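Local coordinates for eukaryotic initiation factor 4F subunit P150 (Saccharomyces cerevisiae, PDB 2VSO), which forms part of the cap-engaging eIF4F complex that starts assembly of the translation apparatus, this chain being its eIF4A-binding middle domain, at residues L183-L188 with G225-T230; A131-E136 with G191-E196; T213-V218 with S264-K269; K203-S208 with G251-I256. One frame throughout, in Å; residues are numbered along the deposited sequence.

Interaction 1: residues L183-L188 with G225-T230; sequences LYRLNL and GEQFET
One face of the Tyr184 ring carries the side-chain amide of Gln227, stacked with its plane turned only 18° from the ring and its NE2 displaced toward the rim. The closest approach in this stack is Tyr184 CE1 to Gln227 CD, 3.3 Å. At the far end of the ring, Tyr184 OH meets the edge of the Phe228 ring, 3.6 Å from Phe228 CD1, while Phe195 meets Phe228 edge-to-face. Tyr184 OH has its own polar partner in Asp231. Gln227 reaches across because its CG stands anti to the backbone N (chi1 162°) and the chain stays extended beyond it. Gln227 NE2 donates a moderately bent hydrogen bond to Tyr184 O over 3.2 Å, from above the carbonyl plane, 49° out of it. On the other face of that plane Asn187 N donates to the same oxygen over 2.9 Å, one of the two bonds of the Schellman motif, with Asn187 as the C-prime residue, that closes helix 163-185. The chemistry implies that a carbonyl at a helix end, already used by the chain reversal, takes a second donor from helix 211-228; this bond, together with the stack, is likely to limit rotation of the amide.

Interaction 2: residues A131-E136 with G191-E196; sequences ARCHAE and GKMMFE
The His134 imidazole meets three side chains of 191-196 from two directions: Met193 covers one face, while Lys192 and Glu196 come to the edge. The sulfur position is the evidence for the first, since Met193 SD lies 4.0 Å from the centroid of the His134 ring and 20° off its normal, a Met-aromatic contact over the face. Met193 gets there with CG anti to its own backbone N (chi1 -177°) and bends at the next two torsions, which fold the thioether back over the ring. The same sulfur, Met193 SD, lies 3.8 Å from Cys133 CB. Around the rim, Glu196 OE2 is 3.3 Å from His134 CE1, the carboxylate turned 28° from the ring, and Lys192 CE is 3.9 Å from His134 NE2, its chain crossing the imidazole at about a right angle. Replacing the histidine by an alanine would probably uncover the Met193 thioether and leave Lys192 CE and the Glu196 carboxylate without the ring edge they lie against. The two helix segments run nearly parallel, with axes 11.3 Å apart. Cys133 also packs on Ile180 of helix 163-185 and on Phe83 of helix 73-88, and Met193 on Val130, so the contact joins helices 122-139 and 191-206 of the all-helical MIF4G domain beside the intervening helix 163-185.

Interaction 3: residues T213-V218 with S264-K269; sequences TLESVV and SRIKFK
Bends in two long side chains bring Glu215 and Arg265 together: Glu215 turns at chi2 (81°) and Arg265 at chi3 (70°), so that carboxylate and guanidinium meet between the two helices although neither residue starts out aimed directly at the other helix. Arg265 NH2 donates to Glu215 OE2 over 2.8 Å, a salt bridge that uses the syn side of the oxygen. The two flat groups are nearly parallel, but the grip is single, since Arg265 NH1 stays 4.0 Å from Glu215 OE2. Lys269 crosses the other carboxylate oxygen at a slant, with its CE, not its NZ, nearest to Glu215 OE1; Lys269 NZ is 4.2 Å from Glu215 OE1, beyond a salt bridge. Glu215 thus faces two positive groups, which would probably favour its charged form. Beside the ion pair, Leu214 CB lies 3.9 Å from Ile266 CG2 and Val218 CG2 4.1 Å from Lys269 CB, both apolar contacts, while the Ile266 CD1 methyl lies 3.7 Å from the salt-bridged Glu215 OE2. The segment axes approach to 10.4 Å and run 26° from parallel. Leu214 also rests on Leu205 of helix 191-206, and Val218 on Leu270 and Ile273 of helix 264-278. On another protein chain Phe268 finds a basic side chain (cation-pi) and Arg265 NH1 an acidic one (a long, weak ion pair), while helix 211-228 backs onto helix 163-185 through Ser216.

Interaction 4: residues K203-S208 with G251-I256; sequences KDLTDS and GILDNI
Within the helical solenoid of the MIF4G domain, this contact seats the C-terminal end of helix 191-206 against helix 242-257, with Leu205 and Thr206 meeting Ile252, Leu253 and Ile256. Leu205 touches all three residues of the opposite helix: its CB lies 3.5 Å from Ile252 CG2, its CD2 is 3.8 Å from Leu253 CD2, and its CG is 4.1 Å from Ile256 CD1. Ile252 divides its work between two branches. With CG1 anti to the carbonyl carbon (chi1 -77°), CG2 faces Leu205 while the longer arm runs to Thr206, where Ile252 CD1 stands 3.6 Å from Thr206 CG2. Thr206 offers that methyl while its OG1 is turned back toward its own helix, where the carbonyls of Met202 and Lys203 are both within reach. Ile252 and Ile256 stand one turn apart, with Leu253 beside Ile252 on the same face; such packing joins helices 191-206 and 242-257, two apart along the chain, as in the HEAT-like array of MIF4G domains. An alanine in place of Ile252 would probably open a gap beside Leu205 CB and leave the Thr206 methyl without its apolar partner. Leu205 also packs on Thr213, Leu214 and Val217 of helix 211-228, and Ile256 on Leu214 and on Leu270 of helix 264-278. Leu253 reaches Ile273 of that same C-terminal helix, while Ile256 also touches Pro209 in the turn after helix 191-206.

How the interactions relate
From the N terminus, interaction 2 opens on helix 122-139 and closes a 54-residue loop at 191-196. Interaction 1 opens inside that loop at 183-188 and closes at 225-230, so the two cross; they also touch, Phe228 CD1 lying 3.7 Å from Met194 CG. Interactions 4 and 3 open next, at 203-208 and 213-218, and close in the same order at 251-256 and 264-269. Both cross interaction 1 and each other, so none nests, while interaction 2 precedes them in series. Interactions 2 and 4 join helices 122-139, 191-206 and 242-257; interactions 1 and 3 join helices 163-185, 211-228 and 264-278. The touching pairs, 1 with 2 and 3 with 4, connect these two sets.

Interaction 1: residues L183-L188 with G225-T230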
loop_
_atom_site.group_PDB
_atom_site.type_symbol
_atom_site.label_atom_id
_atom_site.label_comp_id
_atom_site.label_asym_id
_atom_site.label_seq_id
_atom_site.Cartn_x
_atom_site.Cartn_y
_atom_site.Cartn_z
ATOM N N LEU C 183 -9.457 1.904 20.480
ATOM C CA LEU C 183 -9.520 1.588 21.896
ATOM C C LEU C 183 -10.947 1.775 22.392
ATOM O O LEU C 183 -11.480 0.957 23.128
ATOM C CB LEU C 183 -8.585 2.515 22.671
ATOM C CG LEU C 183 -7.109 2.464 22.296
ATOM C CD1 LEU C 183 -6.353 3.605 22.935
ATOM C CD2 LEU C 183 -6.503 1.125 22.658
ATOM N N TYR C 184 -11.551 2.882 21.986
ATOM C CA TYR C 184 -12.926 3.179 22.331
ATOM C C TYR C 184 -13.833 2.039 21.890
ATOM O O TYR C 184 -14.720 1.625 22.627
ATOM C CB TYR C 184 -13.349 4.498 21.670
ATOM C CG TYR C 184 -14.821 4.836 21.802
ATOM C CD1 TYR C 184 -15.677 4.743 20.698
ATOM C CD2 TYR C 184 -15.360 5.254 23.018
ATOM C CE1 TYR C 184 -17.037 5.054 20.798
ATOM C CE2 TYR C 184 -16.718 5.565 23.132
ATOM C CZ TYR C 184 -17.552 5.454 22.016
ATOM O OH TYR C 184 -18.885 5.759 22.113
ATOM N N ARG C 185 -13.582 1.524 20.691
ATOM C CA ARG C 185 -14.426 0.492 20.106
ATOM C C ARG C 185 -14.393 -0.834 20.867
ATOM O O ARG C 185 -15.358 -1.591 20.851
ATOM C CB ARG C 185 -14.037 0.268 18.657
ATOM C CG ARG C 185 -15.058 -0.513 17.878
ATOM C CD ARG C 185 -14.419 -1.667 17.163
ATOM N NE ARG C 185 -14.015 -1.354 15.803
ATOM C CZ ARG C 185 -13.176 -2.105 15.095
ATOM N NH1 ARG C 185 -12.641 -3.196 15.634
ATOM N NH2 ARG C 185 -12.861 -1.763 13.851
ATOM N N LEU C 186 -13.273 -1.121 21.521
ATOM C CA LEU C 186 -13.164 -2.303 22.369
ATOM C C LEU C 186 -13.556 -1.980 23.807
ATOM O O LEU C 186 -13.385 -2.806 24.692
ATOM C CB LEU C 186 -11.741 -2.847 22.361
ATOM C CG LEU C 186 -11.066 -3.233 21.050
ATOM C CD1 LEU C 186 -9.593 -3.441 21.305
ATOM C CD2 LEU C 186 -11.669 -4.483 20.467
ATOM N N ASN C 187 -14.070 -0.773 24.033
ATOM C CA ASN C 187 -14.474 -0.335 25.367
ATOM C C ASN C 187 -13.288 -0.293 26.343
ATOM O O ASN C 187 -13.411 -0.647 27.521
ATOM C CB ASN C 187 -15.615 -1.206 25.908
ATOM C CG ASN C 187 -16.811 -1.245 24.970
ATOM O OD1 ASN C 187 -17.364 -0.206 24.613
ATOM N ND2 ASN C 187 -17.218 -2.448 24.568
ATOM N N LEU C 188 -12.139 0.131 25.824
ATOM C CA LEU C 188 -10.957 0.374 26.627
ATOM C C LEU C 188 -10.799 1.874 26.924
ATOM O O LEU C 188 -9.816 2.306 27.531
ATOM C CB LEU C 188 -9.710 -0.158 25.929
ATOM C CG LEU C 188 -9.701 -1.625 25.508
ATOM C CD1 LEU C 188 -8.328 -2.046 24.971
ATOM C CD2 LEU C 188 -10.092 -2.492 26.667
ATOM N N GLY C 225 -18.573 5.723 14.824
ATOM C CA GLY C 225 -19.732 6.597 14.704
ATOM C C GLY C 225 -21.039 6.034 15.246
ATOM O O GLY C 225 -21.763 6.725 15.949
ATOM N N GLU C 226 -21.353 4.784 14.914
ATOM C CA GLU C 226 -22.562 4.154 15.424
ATOM C C GLU C 226 -22.546 4.057 16.941
ATOM O O GLU C 226 -23.459 4.524 17.600
ATOM C CB GLU C 226 -22.768 2.760 14.826
ATOM C CG GLU C 226 -24.118 2.157 15.226
ATOM C CD GLU C 226 -24.444 0.844 14.520
ATOM O OE1 GLU C 226 -23.664 0.404 13.648
ATOM O OE2 GLU C 226 -25.495 0.247 14.840
ATOM N N GLN C 227 -21.500 3.439 17.479
ATOM C CA GLN C 227 -21.349 3.256 18.913
ATOM C C GLN C 227 -21.416 4.574 19.684
ATOM O O GLN C 227 -22.077 4.664 20.713
ATOM C CB GLN C 227 -20.042 2.530 19.202
ATOM C CG GLN C 227 -19.567 2.639 20.616
ATOM C CD GLN C 227 -18.238 1.962 20.821
ATOM O OE1 GLN C 227 -17.596 1.518 19.869
ATOM N NE2 GLN C 227 -17.811 1.882 22.074
ATOM N N PHE C 228 -20.750 5.596 19.157
ATOM C CA PHE C 228 -20.729 6.925 19.767
ATOM C C PHE C 228 -22.090 7.589 19.797
ATOM O O PHE C 228 -22.327 8.498 20.586
ATOM C CB PHE C 228 -19.763 7.837 19.017
ATOM C CG PHE C 228 -19.499 9.137 19.711
ATOM C CD1 PHE C 228 -18.872 9.163 20.954
ATOM C CD2 PHE C 228 -19.859 10.332 19.123
ATOM C CE1 PHE C 228 -18.619 10.361 21.598
ATOM C CE2 PHE C 228 -19.611 11.542 19.758
ATOM C CZ PHE C 228 -18.990 11.558 20.998
ATOM N N GLU C 229 -22.973 7.144 18.915
ATOM C CA GLU C 229 -24.302 7.718 18.808
ATOM C C GLU C 229 -24.907 7.884 20.192
ATOM O O GLU C 229 -25.488 8.919 20.511
ATOM C CB GLU C 229 -25.194 6.822 17.955
ATOM C CG GLU C 229 -26.313 7.562 17.273
ATOM C CD GLU C 229 -25.791 8.597 16.317
ATOM O OE1 GLU C 229 -25.123 8.204 15.349
ATOM O OE2 GLU C 229 -26.046 9.797 16.532
ATOM N N THR C 230 -24.739 6.861 21.017
ATOM C CA THR C 230 -25.348 6.828 22.333
ATOM C C THR C 230 -24.298 6.796 23.441
ATOM O O THR C 230 -23.870 5.725 23.857
ATOM C CB THR C 230 -26.230 5.590 22.459
ATOM O OG1 THR C 230 -25.446 4.426 22.178
ATOM C CG2 THR C 230 -27.368 5.661 21.463
#

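Interaction 2: residues A131-E136 with G191-E196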
loop_
_atom_site.group_PDB
_atom_site.type_symbol
_atom_site.label_atom_id
_atom_site.label_comp_id
_atom_site.label_asym_id
_atom_site.label_seq_id
_atom_site.Cartn_x
_atom_site.Cartn_y
_atom_site.Cartn_z
ATOM N N ALA C 131 -4.923 7.905 30.897
ATOM C CA ALA C 131 -3.889 8.853 31.324
ATOM C C ALA C 131 -2.870 9.081 30.226
ATOM O O ALA C 131 -2.361 10.190 30.052
ATOM C CB ALA C 131 -3.181 8.360 32.616
ATOM N N ARG C 132 -2.575 8.021 29.486
ATOM C CA ARG C 132 -1.622 8.111 28.392
ATOM C C ARG C 132 -2.186 8.742 27.110
ATOM O O ARG C 132 -1.411 9.274 26.316
ATOM C CB ARG C 132 -1.002 6.740 28.108
ATOM C CG ARG C 132 -0.108 6.696 26.902
ATOM C CD ARG C 132 1.029 7.661 27.040
ATOM N NE ARG C 132 1.868 7.343 28.185
ATOM C CZ ARG C 132 2.777 8.174 28.680
ATOM N NH1 ARG C 132 2.947 9.363 28.124
ATOM N NH2 ARG C 132 3.507 7.823 29.731
ATOM N N CYS C 133 -3.504 8.708 26.894
ATOM C CA CYS C 133 -4.034 9.381 25.686
ATOM C C CYS C 133 -4.002 10.862 25.965
ATOM O O CYS C 133 -3.634 11.657 25.107
ATOM C CB CYS C 133 -5.476 8.982 25.307
ATOM S SG CYS C 133 -5.810 7.229 25.130
ATOM N N HIS C 134 -4.401 11.212 27.183
ATOM C CA HIS C 134 -4.391 12.594 27.652
ATOM C C HIS C 134 -3.007 13.191 27.530
ATOM O O HIS C 134 -2.838 14.309 27.050
ATOM C CB HIS C 134 -4.839 12.660 29.100
ATOM C CG HIS C 134 -6.326 12.658 29.280
ATOM N ND1 HIS C 134 -7.152 13.565 28.647
ATOM C CD2 HIS C 134 -7.130 11.885 30.039
ATOM C CE1 HIS C 134 -8.404 13.336 29.002
ATOM N NE2 HIS C 134 -8.418 12.325 29.852
ATOM N N ALA C 135 -2.009 12.436 27.953
ATOM C CA ALA C 135 -0.637 12.901 27.821
ATOM C C ALA C 135 -0.289 13.137 26.356
ATOM O O ALA C 135 0.122 14.233 25.972
ATOM C CB ALA C 135 0.334 11.913 28.459
ATOM N N GLU C 136 -0.465 12.108 25.535
ATOM C CA GLU C 136 -0.110 12.210 24.127
ATOM C C GLU C 136 -0.995 13.233 23.410
ATOM O O GLU C 136 -0.544 13.927 22.504
ATOM C CB GLU C 136 -0.174 10.835 23.447
ATOM C CG GLU C 136 0.598 9.727 24.183
ATOM C CD GLU C 136 2.102 9.981 24.265
ATOM O OE1 GLU C 136 2.553 11.070 23.871
ATOM O OE2 GLU C 136 2.841 9.084 24.722
ATOM N N GLY C 191 -16.373 7.628 26.699
ATOM C CA GLY C 191 -16.744 8.640 25.731
ATOM C C GLY C 191 -16.048 9.969 25.948
ATOM O O GLY C 191 -15.846 10.717 24.996
ATOM N N LYS C 192 -15.679 10.274 27.191
ATOM C CA LYS C 192 -15.122 11.586 27.507
ATOM C C LYS C 192 -13.891 11.880 26.663
ATOM O O LYS C 192 -13.641 13.029 26.300
ATOM C CB LYS C 192 -14.803 11.723 29.003
ATOM C CG LYS C 192 -13.419 11.231 29.425
ATOM C CD LYS C 192 -13.093 11.651 30.859
ATOM C CE LYS C 192 -11.763 11.073 31.339
ATOM N NZ LYS C 192 -11.422 11.519 32.724
ATOM N N MET C 193 -13.131 10.839 26.338
ATOM C CA MET C 193 -11.930 11.011 25.525
ATOM C C MET C 193 -12.269 11.043 24.027
ATOM O O MET C 193 -11.536 11.625 23.224
ATOM C CB MET C 193 -10.905 9.918 25.833
ATOM C CG MET C 193 -9.596 10.077 25.075
ATOM S SD MET C 193 -8.452 11.317 25.730
ATOM C CE MET C 193 -7.953 10.510 27.252
ATOM N N MET C 194 -13.387 10.420 23.665
ATOM C CA MET C 194 -13.889 10.452 22.300
ATOM C C MET C 194 -14.529 11.818 21.998
ATOM O O MET C 194 -14.540 12.271 20.854
ATOM C CB MET C 194 -14.900 9.326 22.104
ATOM C CG MET C 194 -15.147 8.924 20.671
ATOM S SD MET C 194 -13.734 8.146 19.888
ATOM C CE MET C 194 -12.974 9.567 19.129
ATOM N N PHE C 195 -15.050 12.481 23.029
ATOM C CA PHE C 195 -15.600 13.822 22.859
ATOM C C PHE C 195 -14.460 14.784 22.624
ATOM O O PHE C 195 -14.564 15.714 21.828
ATOM C CB PHE C 195 -16.395 14.275 24.093
ATOM C CG PHE C 195 -17.823 13.806 24.114
ATOM C CD1 PHE C 195 -18.143 12.526 24.532
ATOM C CD2 PHE C 195 -18.851 14.652 23.727
ATOM C CE1 PHE C 195 -19.460 12.094 24.550
ATOM C CE2 PHE C 195 -20.174 14.223 23.742
ATOM C CZ PHE C 195 -20.477 12.946 24.156
ATOM N N GLU C 196 -13.362 14.555 23.330
ATOM C CA GLU C 196 -12.256 15.486 23.298
ATOM C C GLU C 196 -11.620 15.341 21.942
ATOM O O GLU C 196 -11.110 16.299 21.374
ATOM C CB GLU C 196 -11.271 15.169 24.422
ATOM C CG GLU C 196 -10.466 16.358 24.923
ATOM C CD GLU C 196 -9.522 15.969 26.038
ATOM O OE1 GLU C 196 -8.303 16.228 25.924
ATOM O OE2 GLU C 196 -10.005 15.379 27.022
#

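Interaction 3: residues T213-V218 with S264-K269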
loop_
_atom_site.group_PDB
_atom_site.type_symbol
_atom_site.label_atom_id
_atom_site.label_comp_id
_atom_site.label_asym_id
_atom_site.label_seq_id
_atom_site.Cartn_x
_atom_site.Cartn_y
_atom_site.Cartn_z
ATOM N N THR C 213 -6.856 15.404 7.461
ATOM C CA THR C 213 -7.762 15.563 8.593
ATOM C C THR C 213 -9.151 15.015 8.289
ATOM O O THR C 213 -9.716 14.265 9.086
ATOM C CB THR C 213 -7.848 17.039 9.038
ATOM O OG1 THR C 213 -6.646 17.388 9.729
ATOM C CG2 THR C 213 -9.011 17.250 9.962
ATOM N N LEU C 214 -9.682 15.395 7.130
ATOM C CA LEU C 214 -10.973 14.915 6.637
ATOM C C LEU C 214 -10.986 13.404 6.477
ATOM O O LEU C 214 -11.958 12.739 6.815
ATOM C CB LEU C 214 -11.262 15.546 5.281
ATOM C CG LEU C 214 -11.623 17.018 5.283
ATOM C CD1 LEU C 214 -11.344 17.596 3.919
ATOM C CD2 LEU C 214 -13.082 17.174 5.688
ATOM N N GLU C 215 -9.909 12.884 5.912
ATOM C CA GLU C 215 -9.679 11.455 5.821
ATOM C C GLU C 215 -9.833 10.835 7.205
ATOM O O GLU C 215 -10.496 9.819 7.380
ATOM C CB GLU C 215 -8.256 11.213 5.321
ATOM C CG GLU C 215 -7.989 9.809 4.858
ATOM C CD GLU C 215 -8.476 9.579 3.447
ATOM O OE1 GLU C 215 -9.252 8.620 3.243
ATOM O OE2 GLU C 215 -8.088 10.365 2.552
ATOM N N SER C 216 -9.198 11.472 8.183
ATOM C CA SER C 216 -9.147 10.986 9.550
ATOM C C SER C 216 -10.533 10.908 10.178
ATOM O O SER C 216 -10.867 9.909 10.810
ATOM C CB SER C 216 -8.243 11.894 10.384
ATOM O OG SER C 216 -8.302 11.573 11.764
ATOM N N VAL C 217 -11.328 11.964 9.997
ATOM C CA VAL C 217 -12.680 12.045 10.542
ATOM C C VAL C 217 -13.588 10.954 10.002
ATOM O O VAL C 217 -14.296 10.298 10.767
ATOM C CB VAL C 217 -13.343 13.406 10.259
ATOM C CG1 VAL C 217 -14.353 13.714 11.333
ATOM C CG2 VAL C 217 -12.306 14.493 10.245
ATOM N N VAL C 218 -13.574 10.778 8.681
ATOM C CA VAL C 218 -14.364 9.744 8.025
ATOM C C VAL C 218 -14.027 8.383 8.599
ATOM O O VAL C 218 -14.908 7.669 9.076
ATOM C CB VAL C 218 -14.179 9.749 6.477
ATOM C CG1 VAL C 218 -14.741 8.488 5.873
ATOM C CG2 VAL C 218 -14.842 10.974 5.855
ATOM N N SER C 264 -12.558 15.161 -5.564
ATOM C CA SER C 264 -13.765 14.374 -5.723
ATOM C C SER C 264 -13.738 13.186 -4.783
ATOM O O SER C 264 -14.765 12.794 -4.249
ATOM C CB SER C 264 -13.898 13.876 -7.170
ATOM O OG SER C 264 -14.293 14.919 -8.039
ATOM N N ARG C 265 -12.557 12.602 -4.607
ATOM C CA ARG C 265 -12.395 11.390 -3.815
ATOM C C ARG C 265 -12.900 11.613 -2.391
ATOM O O ARG C 265 -13.637 10.785 -1.856
ATOM C CB ARG C 265 -10.922 10.973 -3.801
ATOM C CG ARG C 265 -10.661 9.547 -3.383
ATOM C CD ARG C 265 -9.176 9.250 -3.425
ATOM N NE ARG C 265 -8.471 9.964 -2.371
ATOM C CZ ARG C 265 -8.307 9.496 -1.139
ATOM N NH1 ARG C 265 -8.784 8.297 -0.810
ATOM N NH2 ARG C 265 -7.661 10.230 -0.242
ATOM N N ILE C 266 -12.501 12.743 -1.796
ATOM C CA ILE C 266 -12.889 13.098 -0.432
ATOM C C ILE C 266 -14.351 13.515 -0.368
ATOM O O ILE C 266 -15.042 13.228 0.608
ATOM C CB ILE C 266 -12.023 14.245 0.157
ATOM C CG1 ILE C 266 -10.544 14.019 -0.120
ATOM C CG2 ILE C 266 -12.216 14.328 1.647
ATOM C CD1 ILE C 266 -9.915 13.001 0.784
ATOM N N LYS C 267 -14.814 14.208 -1.403
ATOM C CA LYS C 267 -16.205 14.637 -1.482
ATOM C C LYS C 267 -17.117 13.424 -1.521
ATOM O O LYS C 267 -18.233 13.470 -1.023
ATOM C CB LYS C 267 -16.457 15.500 -2.713
ATOM C CG LYS C 267 -17.854 16.108 -2.736
ATOM C CD LYS C 267 -18.207 16.684 -4.096
ATOM C CE LYS C 267 -18.278 15.590 -5.154
ATOM N NZ LYS C 267 -18.317 16.142 -6.540
ATOM N N PHE C 268 -16.627 12.338 -2.113
ATOM C CA PHE C 268 -17.386 11.101 -2.171
ATOM C C PHE C 268 -17.426 10.429 -0.812
ATOM O O PHE C 268 -18.430 9.834 -0.455
ATOM C CB PHE C 268 -16.825 10.124 -3.222
ATOM C CG PHE C 268 -17.147 10.502 -4.645
ATOM C CD1 PHE C 268 -16.262 10.206 -5.669
ATOM C CD2 PHE C 268 -18.322 11.164 -4.953
ATOM C CE1 PHE C 268 -16.553 10.561 -6.967
ATOM C CE2 PHE C 268 -18.608 11.526 -6.254
ATOM C CZ PHE C 268 -17.723 11.219 -7.260
ATOM N N LYS C 269 -16.325 10.508 -0.068
ATOM C CA LYS C 269 -16.257 9.939 1.284
ATOM C C LYS C 269 -17.228 10.628 2.242
ATOM O O LYS C 269 -17.947 9.972 2.987
ATOM C CB LYS C 269 -14.832 10.014 1.842
ATOM C CG LYS C 269 -13.883 8.972 1.262
ATOM C CD LYS C 269 -12.422 9.269 1.623
ATOM C CE LYS C 269 -11.569 8.023 1.478
ATOM N NZ LYS C 269 -11.774 7.358 0.163
#

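Interaction 4: residues K203-S208 with G251-I256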
loop_
_atom_site.group_PDB
_atom_site.type_symbol
_atom_site.label_atom_id
_atom_site.label_comp_id
_atom_site.label_asym_id
_atom_site.label_seq_id
_atom_site.Cartn_x
_atom_site.Cartn_y
_atom_site.Cartn_z
ATOM N N LYS C 203 -12.587 21.339 15.433
ATOM C CA LYS C 203 -11.895 22.617 15.466
ATOM C C LYS C 203 -11.161 22.847 14.139
ATOM O O LYS C 203 -11.211 23.934 13.581
ATOM C CB LYS C 203 -10.921 22.651 16.649
ATOM C CG LYS C 203 -10.765 24.013 17.327
ATOM C CD LYS C 203 -9.672 24.857 16.686
ATOM C CE LYS C 203 -9.533 26.200 17.385
ATOM N NZ LYS C 203 -8.679 27.141 16.609
ATOM N N ASP C 204 -10.496 21.811 13.636
ATOM C CA ASP C 204 -9.743 21.909 12.392
ATOM C C ASP C 204 -10.666 21.840 11.171
ATOM O O ASP C 204 -10.300 22.254 10.066
ATOM C CB ASP C 204 -8.675 20.812 12.317
ATOM C CG ASP C 204 -7.551 21.015 13.325
ATOM O OD1 ASP C 204 -7.739 21.801 14.277
ATOM O OD2 ASP C 204 -6.483 20.386 13.172
ATOM N N LEU C 205 -11.868 21.319 11.382
ATOM C CA LEU C 205 -12.851 21.197 10.320
ATOM C C LEU C 205 -13.481 22.538 9.949
ATOM O O LEU C 205 -13.992 22.706 8.837
ATOM C CB LEU C 205 -13.933 20.202 10.725
ATOM C CG LEU C 205 -13.896 18.826 10.065
ATOM C CD1 LEU C 205 -12.504 18.464 9.584
ATOM C CD2 LEU C 205 -14.453 17.799 11.035
ATOM N N THR C 206 -13.449 23.493 10.870
ATOM C CA THR C 206 -14.018 24.807 10.591
ATOM C C THR C 206 -12.983 25.820 10.099
ATOM O O THR C 206 -13.351 26.844 9.532
ATOM C CB THR C 206 -14.796 25.361 11.790
ATOM O OG1 THR C 206 -14.052 25.130 12.991
ATOM C CG2 THR C 206 -16.134 24.665 11.908
ATOM N N ASP C 207 -11.698 25.524 10.288
ATOM C CA ASP C 207 -10.619 26.398 9.815
ATOM C C ASP C 207 -9.880 25.828 8.595
ATOM O O ASP C 207 -8.695 25.497 8.679
ATOM C CB ASP C 207 -9.605 26.669 10.939
ATOM C CG ASP C 207 -10.265 27.105 12.239
ATOM O OD1 ASP C 207 -11.243 27.879 12.190
ATOM O OD2 ASP C 207 -9.796 26.680 13.317
ATOM N N SER C 208 -10.579 25.727 7.465
ATOM C CA SER C 208 -9.993 25.230 6.216
ATOM C C SER C 208 -9.234 23.921 6.418
ATOM O O SER C 208 -8.011 23.919 6.575
ATOM C CB SER C 208 -9.092 26.289 5.564
ATOM O OG SER C 208 -7.827 26.367 6.201
ATOM N N GLY C 251 -23.017 18.807 10.383
ATOM C CA GLY C 251 -23.344 20.109 9.844
ATOM C C GLY C 251 -22.121 20.862 9.353
ATOM O O GLY C 251 -22.224 21.753 8.523
ATOM N N ILE C 252 -20.956 20.510 9.876
ATOM C CA ILE C 252 -19.711 21.145 9.473
ATOM C C ILE C 252 -19.261 20.510 8.187
ATOM O O ILE C 252 -18.605 21.146 7.364
ATOM C CB ILE C 252 -18.601 20.950 10.535
ATOM C CG1 ILE C 252 -18.821 21.886 11.723
ATOM C CG2 ILE C 252 -17.231 21.199 9.942
ATOM C CD1 ILE C 252 -17.857 21.638 12.837
ATOM N N LEU C 253 -19.622 19.241 8.031
ATOM C CA LEU C 253 -19.246 18.458 6.866
ATOM C C LEU C 253 -20.159 18.756 5.681
ATOM O O LEU C 253 -19.705 18.797 4.546
ATOM C CB LEU C 253 -19.273 16.964 7.195
ATOM C CG LEU C 253 -18.358 16.419 8.296
ATOM C CD1 LEU C 253 -18.311 14.889 8.223
ATOM C CD2 LEU C 253 -16.942 17.011 8.227
ATOM N N ASP C 254 -21.446 18.951 5.941
ATOM C CA ASP C 254 -22.362 19.364 4.886
ATOM C C ASP C 254 -21.896 20.695 4.313
ATOM O O ASP C 254 -21.911 20.903 3.104
ATOM C CB ASP C 254 -23.793 19.483 5.408
ATOM C CG ASP C 254 -24.440 18.135 5.654
ATOM O OD1 ASP C 254 -23.888 17.111 5.192
ATOM O OD2 ASP C 254 -25.501 18.100 6.315
ATOM N N ASN C 255 -21.476 21.588 5.197
ATOM C CA ASN C 255 -20.914 22.865 4.799
ATOM C C ASN C 255 -19.699 22.640 3.925
ATOM O O ASN C 255 -19.627 23.148 2.811
ATOM C CB ASN C 255 -20.529 23.686 6.031
ATOM C CG ASN C 255 -20.012 25.062 5.676
ATOM O OD1 ASN C 255 -20.047 25.471 4.517
ATOM N ND2 ASN C 255 -19.527 25.788 6.676
ATOM N N ILE C 256 -18.752 21.859 4.434
ATOM C CA ILE C 256 -17.523 21.574 3.705
ATOM C C ILE C 256 -17.777 21.026 2.309
ATOM O O ILE C 256 -17.112 21.412 1.350
ATOM C CB ILE C 256 -16.631 20.600 4.471
ATOM C CG1 ILE C 256 -15.813 21.364 5.517
ATOM C CG2 ILE C 256 -15.719 19.858 3.506
ATOM C CD1 ILE C 256 -15.239 20.493 6.606
#